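Local coordinates for protein RNA-dependent RNA Polymerase (Bombyx mori cytoplasmic polyhedrosis virus, PDB 6TZ0) that acts as the viral RNA-directed RNA polymerase, transcribing plus strands from the double-stranded RNA genome and synthesising complementary minus strands during genome replication, at residues 916-922 / 987-993. Sequence-based numbering, arbitrary orientation.
Sequences LIDEVKK and TTVQSKR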
loop_
_atom_site.group_PDB
_atom_site.type_symbol
_atom_site.label_atom_id
_atom_site.label_comp_id
_atom_site.label_asym_id
_atom_site.label_seq_id
_atom_site.Cartn_x
_atom_site.Cartn_y
_atom_site.Cartn_z
ATOM N N LEU A 916 15.657 -28.510 -10.900
ATOM C CA LEU A 916 14.599 -29.514 -10.972
ATOM C C LEU A 916 13.883 -29.553 -9.631
ATOM O O LEU A 916 14.218 -30.329 -8.737
ATOM C CB LEU A 916 15.175 -30.874 -11.343
ATOM C CG LEU A 916 15.819 -30.962 -12.727
ATOM C CD1 LEU A 916 16.473 -32.316 -12.922
ATOM C CD2 LEU A 916 14.799 -30.692 -13.818
ATOM N N ILE A 917 12.883 -28.686 -9.492
ATOM C CA ILE A 917 12.089 -28.568 -8.280
ATOM C C ILE A 917 10.623 -28.741 -8.647
ATOM O O ILE A 917 10.258 -28.842 -9.819
ATOM C CB ILE A 917 12.307 -27.217 -7.571
ATOM C CG1 ILE A 917 11.924 -26.071 -8.512
ATOM C CG2 ILE A 917 13.741 -27.080 -7.104
ATOM C CD1 ILE A 917 11.862 -24.723 -7.846
ATOM N N ASP A 918 9.780 -28.780 -7.621
ATOM C CA ASP A 918 8.345 -28.776 -7.849
ATOM C C ASP A 918 7.886 -27.402 -8.322
ATOM O O ASP A 918 8.457 -26.374 -7.954
ATOM C CB ASP A 918 7.597 -29.202 -6.584
ATOM C CG ASP A 918 8.016 -28.420 -5.355
ATOM O OD1 ASP A 918 8.988 -27.640 -5.425
ATOM O OD2 ASP A 918 7.365 -28.589 -4.304
ATOM N N GLU A 919 6.860 -27.392 -9.162
ATOM C CA GLU A 919 6.415 -26.175 -9.821
ATOM C C GLU A 919 4.897 -26.123 -9.799
ATOM O O GLU A 919 4.235 -27.079 -10.215
ATOM C CB GLU A 919 6.934 -26.123 -11.263
ATOM C CG GLU A 919 6.641 -24.833 -12.007
ATOM C CD GLU A 919 7.440 -23.652 -11.487
ATOM O OE1 GLU A 919 8.535 -23.868 -10.928
ATOM O OE2 GLU A 919 6.975 -22.504 -11.651
ATOM N N VAL A 920 4.354 -25.012 -9.305
ATOM C CA VAL A 920 2.913 -24.795 -9.333
ATOM C C VAL A 920 2.486 -24.582 -10.779
ATOM O O VAL A 920 2.939 -23.644 -11.443
ATOM C CB VAL A 920 2.521 -23.601 -8.457
ATOM C CG1 VAL A 920 1.034 -23.341 -8.563
ATOM C CG2 VAL A 920 2.928 -23.844 -7.017
ATOM N N LYS A 921 1.618 -25.455 -11.274
ATOM C CA LYS A 921 1.196 -25.420 -12.665
ATOM C C LYS A 921 -0.176 -24.771 -12.780
ATOM O O LYS A 921 -1.131 -25.195 -12.123
ATOM C CB LYS A 921 1.167 -26.827 -13.260
ATOM C CG LYS A 921 0.728 -26.867 -14.710
ATOM C CD LYS A 921 1.676 -26.085 -15.592
ATOM C CE LYS A 921 3.012 -26.780 -15.708
ATOM N NZ LYS A 921 3.924 -26.068 -16.639
ATOM N N LYS A 922 -0.266 -23.750 -13.623
ATOM C CA LYS A 922 -1.505 -23.037 -13.890
ATOM C C LYS A 922 -2.098 -23.545 -15.193
ATOM O O LYS A 922 -1.364 -23.900 -16.120
ATOM C CB LYS A 922 -1.268 -21.524 -13.978
ATOM C CG LYS A 922 -1.331 -20.769 -12.654
ATOM C CD LYS A 922 -0.121 -21.004 -11.764
ATOM C CE LYS A 922 1.133 -20.386 -12.345
ATOM N NZ LYS A 922 2.296 -20.590 -11.445
ATOM N N THR A 987 -4.933 -24.839 -8.999
ATOM C CA THR A 987 -3.637 -25.124 -9.593
ATOM C C THR A 987 -3.061 -26.394 -8.986
ATOM O O THR A 987 -3.375 -26.755 -7.848
ATOM C CB THR A 987 -2.640 -23.974 -9.381
ATOM O OG1 THR A 987 -2.421 -23.784 -7.980
ATOM C CG2 THR A 987 -3.160 -22.682 -9.987
ATOM N N THR A 988 -2.206 -27.066 -9.754
ATOM C CA THR A 988 -1.594 -28.319 -9.343
ATOM C C THR A 988 -0.084 -28.158 -9.233
ATOM O O THR A 988 0.509 -27.274 -9.855
ATOM C CB THR A 988 -1.915 -29.444 -10.330
ATOM O OG1 THR A 988 -1.374 -29.119 -11.616
ATOM C CG2 THR A 988 -3.418 -29.628 -10.453
ATOM N N VAL A 989 0.531 -29.025 -8.436
ATOM C CA VAL A 989 1.977 -29.025 -8.247
ATOM C C VAL A 989 2.580 -30.154 -9.069
ATOM O O VAL A 989 2.236 -31.326 -8.881
ATOM C CB VAL A 989 2.345 -29.169 -6.765
ATOM C CG1 VAL A 989 3.839 -29.355 -6.611
ATOM C CG2 VAL A 989 1.885 -27.948 -5.994
ATOM N N GLN A 990 3.485 -29.804 -9.978
ATOM C CA GLN A 990 4.179 -30.763 -10.821
ATOM C C GLN A 990 5.634 -30.864 -10.387
ATOM O O GLN A 990 6.356 -29.862 -10.389
ATOM C CB GLN A 990 4.099 -30.352 -12.291
ATOM C CG GLN A 990 4.781 -31.315 -13.236
ATOM C CD GLN A 990 4.673 -30.880 -14.680
ATOM O OE1 GLN A 990 4.102 -29.834 -14.984
ATOM N NE2 GLN A 990 5.225 -31.681 -15.581
ATOM N N SER A 991 6.057 -32.067 -10.019
ATOM C CA SER A 991 7.443 -32.314 -9.658
ATOM C C SER A 991 8.250 -32.692 -10.895
ATOM O O SER A 991 7.709 -32.947 -11.973
ATOM C CB SER A 991 7.538 -33.412 -8.601
ATOM O OG SER A 991 8.890 -33.691 -8.284
ATOM N N LYS A 992 9.570 -32.726 -10.731
ATOM C CA LYS A 992 10.482 -33.001 -11.829
ATOM C C LYS A 992 11.429 -34.130 -11.452
ATOM O O LYS A 992 11.744 -34.332 -10.276
ATOM C CB LYS A 992 11.268 -31.745 -12.218
ATOM C CG LYS A 992 10.394 -30.673 -12.838
ATOM C CD LYS A 992 11.175 -29.437 -13.210
ATOM C CE LYS A 992 10.283 -28.460 -13.962
ATOM N NZ LYS A 992 9.182 -27.941 -13.105
ATOM N N ARG A 993 11.875 -34.869 -12.464
ATOM C CA ARG A 993 12.723 -36.034 -12.271
ATOM C C ARG A 993 13.821 -36.056 -13.323
ATOM O O ARG A 993 13.812 -35.279 -14.279
ATOM C CB ARG A 993 11.915 -37.341 -12.336
ATOM C CG ARG A 993 11.456 -37.747 -13.732
ATOM C CD ARG A 993 10.061 -37.232 -14.046
ATOM N NE ARG A 993 9.551 -37.759 -15.309
ATOM C CZ ARG A 993 8.733 -38.804 -15.406
ATOM N NH1 ARG A 993 8.333 -39.438 -14.314
ATOM N NH2 ARG A 993 8.316 -39.216 -16.594
#
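Lys-992 reaches across to 916-922 with its whole aliphatic chain, passing the carbonyl of Ile-917 and ending beside Glu-919. Its CD meets CD2 of Leu-916 at 3.9 Å, the two side chains crossing at about a right angle. The chain then runs straight until a bend at its last torsion (chi4 65°) turns the ammonium group toward Glu-919, where Lys-992 NZ lies 3.4 Å from CB of Glu-919. This is a contact with the carbon stem: the carboxylate leads away from the other strand, and Glu-919 OE1 stays 4.7 Å from Lys-992 NZ, so any attraction between the opposite charges acts at a distance. On the same face, Lys-921 and Gln-990 extend side by side in the same direction, the amide oxygen OE1 of Gln-990 touching CE of Lys-921 at 3.3 Å.

These side chains project from a two-stranded antiparallel sheet and its flank, formed by strands 919-921 and 988-990 within the C-terminal region of the polymerase. Glu-919 with Gln-990 and Lys-921 with Thr-988 are the hydrogen-bonded pairs, with two backbone bonds each; the one from Lys-921 N to Thr-988 O is nearly straight, 173° at the hydrogen. The sheet joins chain parts separated by 64 residues, half of them helical and none in strands, and lies at the surface. Just ahead of the first strand, Leu-916 and Ile-917 touch Leu-794 and Phe-792 of strand 791-795.

The other face carries the non-hydrogen-bonded pair Val-920 and Val-989, whose CG2 methyls approach loosely at 4.4 Å. Each valine has a closer neighbour: CG1 of Val-989 rests on CB of Asp-918, while CG1 of Val-920 meets Thr-987 OG1 at 3.5 Å. The methyl of Thr-987 lies instead along CG and CD of Lys-922, a side chain that curls back until NZ donates to Val-920 O from above the carbonyl plane.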